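Long-range contacts in rutinosidase (Aspergillus niger, PDB 6I1A), which probably releases the disaccharide rutinose from rutinosides as a secreted family 5 glycoside hydrolase, and may also act on beta-1,3-glucans: residues Ser336-Gly344 and Gln354-Phe363; Asp274-Glu282 and Ile306-Leu316. All blocks are in the same frame, centred on the assembly; numbering follows the deposited sequence.

Contact 1 (Ser336-Gly344 and Gln354-Phe363). With EDO (1,2-ethanediol), chain U; EDO (1,2-ethanediol), chain L.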
loop_
_atom_site.group_PDB
_atom_site.type_symbol
_atom_site.label_atom_id
_atom_site.label_comp_id
_atom_site.label_asym_id
_atom_site.label_seq_id
_atom_site.Cartn_x
_atom_site.Cartn_y
_atom_site.Cartn_z
ATOM N N SER A 336 16.947 12.959 4.232
ATOM C CA SER A 336 18.010 12.603 5.186
ATOM C C SER A 336 18.019 11.102 5.403
ATOM O O SER A 336 17.028 10.496 5.796
ATOM C CB SER A 336 17.962 13.358 6.534
ATOM O OG SER A 336 16.696 13.399 7.120
ATOM N N TYR A 337 19.158 10.474 5.111
ATOM C CA TYR A 337 19.315 9.013 5.129
ATOM C C TYR A 337 19.370 8.510 6.552
ATOM O O TYR A 337 19.932 9.160 7.448
ATOM C CB TYR A 337 20.624 8.655 4.402
ATOM C CG TYR A 337 20.676 7.232 3.934
ATOM C CD1 TYR A 337 20.150 6.891 2.716
ATOM C CD2 TYR A 337 21.211 6.228 4.712
ATOM C CE1 TYR A 337 20.182 5.592 2.263
ATOM C CE2 TYR A 337 21.187 4.886 4.294
ATOM C CZ TYR A 337 20.647 4.586 3.068
ATOM O OH TYR A 337 20.621 3.280 2.627
ATOM N N TRP A 338 18.824 7.321 6.767
ATOM C CA TRP A 338 18.952 6.590 8.046
ATOM C C TRP A 338 20.029 5.540 7.805
ATOM O O TRP A 338 19.706 4.549 7.146
ATOM C CB TRP A 338 17.648 5.940 8.503
ATOM C CG TRP A 338 17.741 5.421 9.906
ATOM C CD1 TRP A 338 18.219 4.232 10.370
ATOM C CD2 TRP A 338 17.425 6.207 11.079
ATOM N NE1 TRP A 338 18.164 4.202 11.741
ATOM C CE2 TRP A 338 17.692 5.409 12.193
ATOM C CE3 TRP A 338 16.872 7.485 11.287
ATOM C CZ2 TRP A 338 17.443 5.819 13.509
ATOM C CZ3 TRP A 338 16.657 7.900 12.576
ATOM C CH2 TRP A 338 16.927 7.089 13.661
ATOM N N THR A 339 21.240 5.678 8.333
ATOM C CA THR A 339 21.726 6.671 9.300
ATOM C C THR A 339 23.212 6.882 9.094
ATOM O O THR A 339 23.870 6.146 8.282
ATOM C CB THR A 339 21.357 6.186 10.697
ATOM O OG1 THR A 339 21.749 7.161 11.674
ATOM C CG2 THR A 339 21.973 4.857 11.078
ATOM N N ALA A 340 23.822 7.850 9.776
ATOM C CA ALA A 340 25.233 8.187 9.560
ATOM C C ALA A 340 26.141 6.992 9.857
ATOM O O ALA A 340 27.054 6.727 9.005
ATOM C CB ALA A 340 25.602 9.341 10.465
ATOM N N LYS A 341 25.951 6.331 10.969
ATOM C CA LYS A 341 26.883 5.306 11.469
ATOM C C LYS A 341 26.062 4.118 11.908
ATOM O O LYS A 341 25.239 4.237 12.793
ATOM C CB LYS A 341 27.671 5.930 12.624
ATOM C CG LYS A 341 29.103 5.506 12.749
ATOM C CD LYS A 341 29.844 6.622 13.434
ATOM C CE LYS A 341 31.286 6.323 13.554
ATOM N NZ LYS A 341 31.829 7.018 14.722
ATOM N N PHE A 342 26.302 2.931 11.329
ATOM C CA PHE A 342 25.501 1.745 11.562
ATOM C C PHE A 342 26.409 0.529 11.452
ATOM O O PHE A 342 27.062 0.395 10.374
ATOM C CB PHE A 342 24.394 1.698 10.516
ATOM C CG PHE A 342 23.334 0.670 10.728
ATOM C CD1 PHE A 342 23.626 -0.685 10.542
ATOM C CD2 PHE A 342 22.007 0.990 10.975
ATOM C CE1 PHE A 342 22.645 -1.637 10.677
ATOM C CE2 PHE A 342 21.031 0.043 11.071
ATOM C CZ PHE A 342 21.331 -1.286 10.946
ATOM N N THR A 343 26.507 -0.250 12.514
ATOM C CA THR A 343 27.377 -1.473 12.494
ATOM C C THR A 343 26.579 -2.736 12.719
ATOM O O THR A 343 27.236 -3.856 12.730
ATOM C CB THR A 343 28.531 -1.345 13.468
ATOM O OG1 THR A 343 27.915 -1.183 14.741
ATOM C CG2 THR A 343 29.426 -0.202 13.088
ATOM N N GLY A 344 25.261 -2.697 12.776
ATOM C CA GLY A 344 24.383 -3.841 12.960
ATOM C C GLY A 344 24.632 -4.896 11.899
ATOM O O GLY A 344 24.684 -4.553 10.717
ATOM N N GLN A 354 22.869 -5.807 7.360
ATOM C CA GLN A 354 22.285 -4.432 7.392
ATOM C C GLN A 354 23.363 -3.357 7.334
ATOM O O GLN A 354 23.180 -2.336 6.673
ATOM C CB GLN A 354 21.345 -4.265 8.573
ATOM C CG GLN A 354 20.056 -5.020 8.393
ATOM C CD GLN A 354 19.007 -4.674 9.420
ATOM O OE1 GLN A 354 19.285 -4.494 10.587
ATOM N NE2 GLN A 354 17.785 -4.507 8.954
ATOM N N LYS A 355 24.512 -3.525 7.983
ATOM C CA LYS A 355 25.544 -2.508 7.914
ATOM C C LYS A 355 25.998 -2.168 6.493
ATOM O O LYS A 355 26.484 -1.072 6.273
ATOM C CB LYS A 355 26.732 -2.820 8.817
ATOM C CG LYS A 355 27.526 -4.055 8.416
ATOM C CD LYS A 355 28.712 -4.330 9.306
ATOM C CE LYS A 355 29.390 -5.641 8.953
ATOM N NZ LYS A 355 29.625 -5.743 7.484
ATOM N N ASP A 356 25.830 -3.073 5.531
ATOM C CA ASP A 356 26.199 -2.778 4.138
ATOM C C ASP A 356 25.224 -1.794 3.461
ATOM O O ASP A 356 25.625 -1.177 2.485
ATOM C CB ASP A 356 26.235 -4.098 3.348
ATOM C CG ASP A 356 27.308 -5.076 3.848
ATOM O OD1 ASP A 356 28.397 -4.607 4.147
ATOM O OD2 ASP A 356 26.978 -6.239 3.974
ATOM N N TYR A 357 23.986 -1.658 3.974
ATOM C CA TYR A 357 22.915 -0.890 3.308
ATOM C C TYR A 357 22.481 0.308 4.160
ATOM O O TYR A 357 21.834 1.165 3.566
ATOM C CB TYR A 357 21.692 -1.769 3.026
ATOM C CG TYR A 357 22.038 -2.960 2.127
ATOM C CD1 TYR A 357 22.461 -4.155 2.675
ATOM C CD2 TYR A 357 21.961 -2.845 0.743
ATOM C CE1 TYR A 357 22.765 -5.242 1.852
ATOM C CE2 TYR A 357 22.281 -3.908 -0.092
ATOM C CZ TYR A 357 22.678 -5.083 0.482
ATOM O OH TYR A 357 22.966 -6.136 -0.368
ATOM N N TRP A 358 22.808 0.368 5.437
ATOM C CA TRP A 358 22.273 1.407 6.374
ATOM C C TRP A 358 23.343 2.367 6.892
ATOM O O TRP A 358 22.964 3.239 7.701
ATOM C CB TRP A 358 21.546 0.721 7.521
ATOM C CG TRP A 358 20.304 -0.006 7.170
ATOM C CD1 TRP A 358 20.226 -1.248 6.639
ATOM C CD2 TRP A 358 18.965 0.446 7.358
ATOM N NE1 TRP A 358 18.905 -1.603 6.493
ATOM C CE2 TRP A 358 18.092 -0.552 6.911
ATOM C CE3 TRP A 358 18.416 1.659 7.823
ATOM C CZ2 TRP A 358 16.703 -0.428 6.964
ATOM C CZ3 TRP A 358 17.048 1.777 7.880
ATOM C CH2 TRP A 358 16.187 0.769 7.473
ATOM N N CYS A 359 24.610 2.264 6.481
ATOM C CA CYS A 359 25.697 3.122 6.994
ATOM C C CYS A 359 26.075 4.154 5.977
ATOM O O CYS A 359 26.760 3.848 4.965
ATOM C CB CYS A 359 26.885 2.283 7.397
ATOM S SG CYS A 359 28.138 3.315 8.190
ATOM N N TYR A 360 25.652 5.382 6.143
ATOM C CA TYR A 360 25.941 6.413 5.146
ATOM C C TYR A 360 27.440 6.709 5.044
ATOM O O TYR A 360 27.927 7.030 3.986
ATOM C CB TYR A 360 25.171 7.694 5.450
ATOM C CG TYR A 360 24.955 8.575 4.267
ATOM C CD1 TYR A 360 23.929 8.334 3.378
ATOM C CD2 TYR A 360 25.821 9.609 3.952
ATOM C CE1 TYR A 360 23.693 9.157 2.295
ATOM C CE2 TYR A 360 25.609 10.453 2.874
ATOM C CZ TYR A 360 24.519 10.240 2.031
ATOM O OH TYR A 360 24.250 11.052 0.960
ATOM N N GLU A 361 28.181 6.672 6.163
ATOM C CA GLU A 361 29.633 6.983 6.131
ATOM C C GLU A 361 30.327 5.941 5.237
ATOM O O GLU A 361 31.267 6.341 4.540
ATOM C CB GLU A 361 30.229 6.976 7.522
ATOM C CG GLU A 361 29.830 8.217 8.320
ATOM C CD GLU A 361 30.586 8.379 9.622
ATOM O OE1 GLU A 361 31.181 7.398 10.056
ATOM O OE2 GLU A 361 30.378 9.374 10.265
ATOM N N THR A 362 29.846 4.708 5.234
ATOM C CA THR A 362 30.435 3.671 4.322
ATOM C C THR A 362 30.275 4.151 2.894
ATOM O O THR A 362 31.220 4.057 2.059
ATOM C CB THR A 362 29.747 2.331 4.520
ATOM O OG1 THR A 362 30.107 1.843 5.811
ATOM C CG2 THR A 362 30.140 1.336 3.452
ATOM N N PHE A 363 29.105 4.654 2.510
ATOM C CA PHE A 363 28.899 5.143 1.128
ATOM C C PHE A 363 29.890 6.241 0.774
ATOM O O PHE A 363 30.399 6.358 -0.346
ATOM C CB PHE A 363 27.473 5.658 0.940
ATOM C CG PHE A 363 26.385 4.669 1.227
ATOM C CD1 PHE A 363 26.548 3.311 1.121
ATOM C CD2 PHE A 363 25.122 5.127 1.593
ATOM C CE1 PHE A 363 25.518 2.418 1.316
ATOM C CE2 PHE A 363 24.088 4.235 1.811
ATOM C CZ PHE A 363 24.266 2.888 1.642
HETATM C C1 EDO U . 15.860 -1.493 10.487
HETATM O O1 EDO U . 15.818 -2.832 10.974
HETATM C C2 EDO U . 17.214 -0.827 10.600
HETATM O O2 EDO U . 17.518 -0.272 11.911
HETATM C C1 EDO L . 25.123 14.012 -0.188
HETATM O O1 EDO L . 25.788 12.995 0.436
HETATM C C2 EDO L . 25.144 13.950 -1.653
HETATM O O2 EDO L . 24.257 14.967 -2.171
#
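The phenol of Tyr337 gives its proton to the backbone carbonyl of Tyr357, with OH and O 2.6 Å apart and the donor almost in line with the C=O bond. Tyr337 OH is held again by Ile306 N, which fixes the side chain on the neighbouring strand of the barrel as well. Next along the chain the bonds are between backbones. Thr339, reached through a cis peptide from Trp338, sends its N to Trp358 O at 3.1 Å, while its own O receives Tyr360 N at 2.9 Å in a nearly straight bond (169° at the hydrogen). Ala340 O takes Glu361 N at 3.1 Å, so two loop carbonyls receive amides from the first turn of helix 360-365. Cys359, the N-cap residue, adds weaker sulfur bonds: SG accepts from Phe342 N at 3.7 Å and, within its own segment, from Thr362 N.

Two aromatic clusters flank these backbone bonds. With CG anti to the backbone N (chi1 -170°), Phe342 lies alongside Trp358. Trp358 CB sits 3.5 Å from the centroid of the Phe342 ring, over its face, and the Trp358 five-membered ring forms an offset stack with Phe342, the planes 22° apart. Trp338 meets Trp358 rim to rim, CD1 to CE3 at 3.6 Å. In the other cluster Phe363 turns its edge toward the Tyr337 face, CE2 reaching CZ at 3.7 Å, and Tyr360 packs obliquely against the same tyrosine.

A 1,2-ethanediol, probably from the crystallisation liquor, lies over one Trp358 face and takes a hydrogen bond from Gln354 NE2. The chemistry thus divides the work: the carbonyls of Thr339 and Ala340 take up the first amides of helix 360-365, Thr339 N is satisfied by Trp358 O, and the aromatic rings pack around them.

Contact 2 (Asp274-Glu282 and Ile306-Leu316); sequences DSSSENLPE and IQATYNNTLAL. With EDO (1,2-ethanediol), chain S.
Ser277 OG accepts from Thr313 N at 2.9 Å (162° at the hydrogen) and gives its own proton to a water 2.8 Å from OG; with chi1 -60° the hydroxyl lies beside its own backbone N and faces Thr313 N. That water donates to Ile306 O and Asn312 OD1, linking the loop before helix 280-290 to the end of strand 299-308 and the loop beyond it, within the beta-alpha-beta unit of strand 261-269, helix 280-290 and strand 299-308, part of the TIM barrel. Asn312 OD1 also receives Ala308 N at 2.8 Å, on a lone pair, and its ND2 returns to Ala308 O, so both ends of the amide are used and its rotation is fixed.

Between the two loops the backbone bonds differ in geometry. Tyr310 N reaches Ser275 O at 3.0 Å, whereas Ser277 N approaches Asn311 O at 3.3 Å from 48° above the carbonyl plane. Ser276, in an ST motif, accepts Asn279 N on OG, and Asn279 OD1 accepts Ser276 N in return, which ties the loop to the start of helix 280-290.

Ala308 CB presses against the Ser276 backbone, 3.4 Å from its carbonyl carbon. Leu280 brings CD2 to 3.9 Å from Ile306 CB, carrying the packing from the loops to the first turn of helix 280-290. At the outer end the Asp274 carboxylate runs alongside the Tyr310 ring; its OD2 forms a salt bridge with Lys246 of the second subunit. The other oxygen, OD1, accepts a proton from a water 2.8 Å away, and this water is also hydrogen-bonded to Tyr310 OH at the edge of the ring.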
loop_
_atom_site.group_PDB
_atom_site.type_symbol
_atom_site.label_atom_id
_atom_site.label_comp_id
_atom_site.label_asym_id
_atom_site.label_seq_id
_atom_site.Cartn_x
_atom_site.Cartn_y
_atom_site.Cartn_z
ATOM N N ASP A 274 7.119 -6.337 -2.542
ATOM C CA ASP A 274 7.937 -7.126 -3.490
ATOM C C ASP A 274 9.089 -6.295 -4.032
ATOM O O ASP A 274 9.445 -6.345 -5.243
ATOM C CB ASP A 274 7.007 -7.664 -4.556
ATOM C CG ASP A 274 6.054 -8.722 -4.024
ATOM O OD1 ASP A 274 6.522 -9.519 -3.190
ATOM O OD2 ASP A 274 4.915 -8.696 -4.449
ATOM N N SER A 275 9.743 -5.530 -3.154
ATOM C CA SER A 275 10.905 -4.748 -3.545
ATOM C C SER A 275 12.175 -5.618 -3.648
ATOM O O SER A 275 12.341 -6.561 -2.856
ATOM C CB SER A 275 11.125 -3.609 -2.618
ATOM O OG SER A 275 11.339 -4.087 -1.317
ATOM N N SER A 276 13.045 -5.232 -4.564
ATOM C CA SER A 276 14.376 -5.829 -4.717
ATOM C C SER A 276 15.398 -4.723 -4.914
ATOM O O SER A 276 15.037 -3.572 -5.228
ATOM C CB SER A 276 14.394 -6.770 -5.924
ATOM O OG SER A 276 14.199 -6.022 -7.112
ATOM N N SER A 277 16.701 -5.049 -4.883
ATOM C CA SER A 277 17.674 -4.025 -5.277
ATOM C C SER A 277 17.467 -3.586 -6.730
ATOM O O SER A 277 17.644 -2.416 -7.055
ATOM C CB SER A 277 19.073 -4.411 -5.027
ATOM O OG SER A 277 19.323 -4.669 -3.647
ATOM N N GLU A 278 17.112 -4.539 -7.607
ATOM C CA GLU A 278 16.957 -4.227 -9.035
ATOM C C GLU A 278 15.813 -3.253 -9.251
ATOM O O GLU A 278 15.967 -2.331 -10.068
ATOM C CB GLU A 278 16.715 -5.515 -9.830
ATOM C CG GLU A 278 16.610 -5.273 -11.332
ATOM C CD GLU A 278 17.886 -4.675 -11.920
ATOM O OE1 GLU A 278 18.942 -5.151 -11.527
ATOM O OE2 GLU A 278 17.824 -3.642 -12.658
ATOM N N ASN A 279 14.671 -3.445 -8.581
ATOM C CA ASN A 279 13.467 -2.638 -8.858
ATOM C C ASN A 279 13.314 -1.470 -7.879
ATOM O O ASN A 279 12.320 -0.713 -8.005
ATOM C CB ASN A 279 12.203 -3.506 -8.900
ATOM C CG ASN A 279 11.759 -4.045 -7.582
ATOM O OD1 ASN A 279 12.097 -3.491 -6.522
ATOM N ND2 ASN A 279 10.985 -5.119 -7.600
ATOM N N LEU A 280 14.281 -1.300 -6.968
ATOM C CA LEU A 280 14.094 -0.283 -5.896
ATOM C C LEU A 280 13.789 1.069 -6.497
ATOM O O LEU A 280 12.965 1.810 -5.946
ATOM C CB LEU A 280 15.331 -0.231 -5.022
ATOM C CG LEU A 280 15.076 0.506 -3.700
ATOM C CD1 LEU A 280 14.326 -0.376 -2.736
ATOM C CD2 LEU A 280 16.359 1.001 -3.087
ATOM N N PRO A 281 14.445 1.570 -7.572
ATOM C CA PRO A 281 14.118 2.906 -8.065
ATOM C C PRO A 281 12.653 3.092 -8.469
ATOM O O PRO A 281 12.159 4.229 -8.442
ATOM C CB PRO A 281 15.100 3.129 -9.243
ATOM C CG PRO A 281 16.233 2.166 -8.908
ATOM C CD PRO A 281 15.581 0.952 -8.295
ATOM N N GLU A 282 11.987 2.010 -8.882
ATOM C CA GLU A 282 10.548 2.029 -9.192
ATOM C C GLU A 282 9.734 2.314 -7.940
ATOM O O GLU A 282 8.779 3.135 -7.995
ATOM C CB GLU A 282 10.103 0.718 -9.834
ATOM C CG GLU A 282 10.754 0.468 -11.169
ATOM C CD GLU A 282 10.617 -0.975 -11.643
ATOM O OE1 GLU A 282 9.708 -1.659 -11.232
ATOM O OE2 GLU A 282 11.549 -1.431 -12.328
ATOM N N ILE A 306 18.031 2.091 1.622
ATOM C CA ILE A 306 17.966 1.293 0.354
ATOM C C ILE A 306 17.736 -0.186 0.576
ATOM O O ILE A 306 17.639 -0.897 -0.459
ATOM C CB ILE A 306 19.215 1.522 -0.510
ATOM C CG1 ILE A 306 20.478 1.047 0.162
ATOM C CG2 ILE A 306 19.274 2.934 -0.977
ATOM C CD1 ILE A 306 21.632 0.872 -0.849
ATOM N N GLN A 307 17.662 -0.736 1.784
ATOM C CA GLN A 307 17.409 -2.178 1.923
ATOM C C GLN A 307 16.045 -2.519 1.351
ATOM O O GLN A 307 15.005 -1.891 1.696
ATOM C CB GLN A 307 17.509 -2.638 3.361
ATOM C CG GLN A 307 17.289 -4.160 3.467
ATOM C CD GLN A 307 17.236 -4.702 4.867
ATOM O OE1 GLN A 307 17.775 -4.103 5.817
ATOM N NE2 GLN A 307 16.607 -5.859 5.023
ATOM N N ALA A 308 16.036 -3.502 0.433
ATOM C CA ALA A 308 14.796 -4.089 -0.125
ATOM C C ALA A 308 14.313 -5.310 0.659
ATOM O O ALA A 308 15.023 -5.845 1.523
ATOM C CB ALA A 308 15.077 -4.448 -1.567
ATOM N N THR A 309 13.082 -5.744 0.393
ATOM C CA THR A 309 12.506 -6.901 1.085
ATOM C C THR A 309 13.169 -8.190 0.589
ATOM O O THR A 309 13.452 -9.072 1.422
ATOM C CB THR A 309 10.993 -6.919 0.918
ATOM O OG1 THR A 309 10.431 -5.739 1.531
ATOM C CG2 THR A 309 10.390 -8.148 1.567
ATOM N N TYR A 310 13.446 -8.249 -0.697
ATOM C CA TYR A 310 14.051 -9.454 -1.304
ATOM C C TYR A 310 15.265 -9.070 -2.123
ATOM O O TYR A 310 15.461 -7.959 -2.589
ATOM C CB TYR A 310 13.015 -10.084 -2.251
ATOM C CG TYR A 310 11.725 -10.503 -1.635
ATOM C CD1 TYR A 310 11.638 -11.664 -0.875
ATOM C CD2 TYR A 310 10.590 -9.706 -1.667
ATOM C CE1 TYR A 310 10.459 -12.064 -0.264
ATOM C CE2 TYR A 310 9.398 -10.106 -1.072
ATOM C CZ TYR A 310 9.326 -11.274 -0.330
ATOM O OH TYR A 310 8.125 -11.657 0.234
ATOM N N ASN A 311 16.121 -10.076 -2.372
ATOM C CA ASN A 311 17.179 -9.983 -3.401
ATOM C C ASN A 311 17.937 -8.661 -3.293
ATOM O O ASN A 311 18.089 -7.938 -4.279
ATOM C CB ASN A 311 16.583 -10.095 -4.813
ATOM C CG ASN A 311 15.929 -11.435 -5.059
ATOM O OD1 ASN A 311 16.156 -12.379 -4.325
ATOM N ND2 ASN A 311 15.076 -11.499 -6.061
ATOM N N ASN A 312 18.500 -8.432 -2.119
ATOM C CA ASN A 312 19.460 -7.333 -1.940
ATOM C C ASN A 312 20.770 -7.662 -2.613
ATOM O O ASN A 312 21.279 -8.811 -2.412
ATOM C CB ASN A 312 19.686 -6.991 -0.474
ATOM C CG ASN A 312 18.470 -6.283 0.141
ATOM O OD1 ASN A 312 18.344 -5.067 -0.061
ATOM N ND2 ASN A 312 17.621 -7.019 0.847
ATOM N N THR A 313 21.286 -6.716 -3.326
ATOM C CA THR A 313 22.637 -6.838 -3.911
ATOM C C THR A 313 23.490 -5.655 -3.536
ATOM O O THR A 313 23.091 -4.462 -3.622
ATOM C CB THR A 313 22.554 -7.058 -5.419
ATOM O OG1 THR A 313 22.160 -5.869 -6.080
ATOM C CG2 THR A 313 21.508 -8.052 -5.873
ATOM N N LEU A 314 24.721 -5.973 -3.215
ATOM C CA LEU A 314 25.697 -4.930 -2.931
ATOM C C LEU A 314 26.065 -4.097 -4.136
ATOM O O LEU A 314 26.504 -2.949 -4.028
ATOM C CB LEU A 314 26.915 -5.604 -2.288
ATOM C CG LEU A 314 26.636 -6.353 -0.988
ATOM C CD1 LEU A 314 27.815 -7.222 -0.594
ATOM C CD2 LEU A 314 26.358 -5.372 0.111
ATOM N N ALA A 315 26.012 -4.744 -5.331
ATOM C CA ALA A 315 26.457 -4.102 -6.561
ATOM C C ALA A 315 25.605 -2.860 -6.908
ATOM O O ALA A 315 26.133 -1.992 -7.593
ATOM C CB ALA A 315 26.398 -5.126 -7.699
ATOM N N LEU A 316 24.341 -2.826 -6.487
ATOM C CA LEU A 316 23.418 -1.757 -6.903
ATOM C C LEU A 316 23.300 -0.686 -5.810
ATOM O O LEU A 316 22.463 0.145 -5.986
ATOM C CB LEU A 316 22.063 -2.365 -7.227
ATOM C CG LEU A 316 21.995 -3.147 -8.562
ATOM C CD1 LEU A 316 20.672 -3.857 -8.723
ATOM C CD2 LEU A 316 22.253 -2.214 -9.719
HETATM C C1 EDO S . 6.780 -0.299 -7.639
HETATM O O1 EDO S . 5.650 0.534 -7.859
HETATM C C2 EDO S . 6.853 -1.403 -8.602
HETATM O O2 EDO S . 7.337 -1.048 -9.839
HETATM O O HOH W 1 5.943 -9.877 -0.466
HETATM O O HOH W 2 19.176 -2.876 -1.562
HETATM O O HOH W 3 17.847 -7.357 -7.029
#

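In the fold
From the N terminus, contact 2 comes first: the loop leaving strand 261-269 runs into helix 280-290, and Ile306-Leu316, at the end of strand 299-308, returns to it after 23 intervening residues. Helix 317-331 then leads to strand 334-337, where contact 1 opens and closes across only nine residues, none of them helix or strand. The two are therefore in series, neither nesting nor crossing, with centres about 16 Å apart. They still meet in space: Trp358 NE1 probably donates to Gln307 OE1, at 2.8 Å, and Tyr357 packs on Thr313 and Leu314. Together they join the ends of adjacent strands 299-308 and 334-337 to the chain's C-terminal helices.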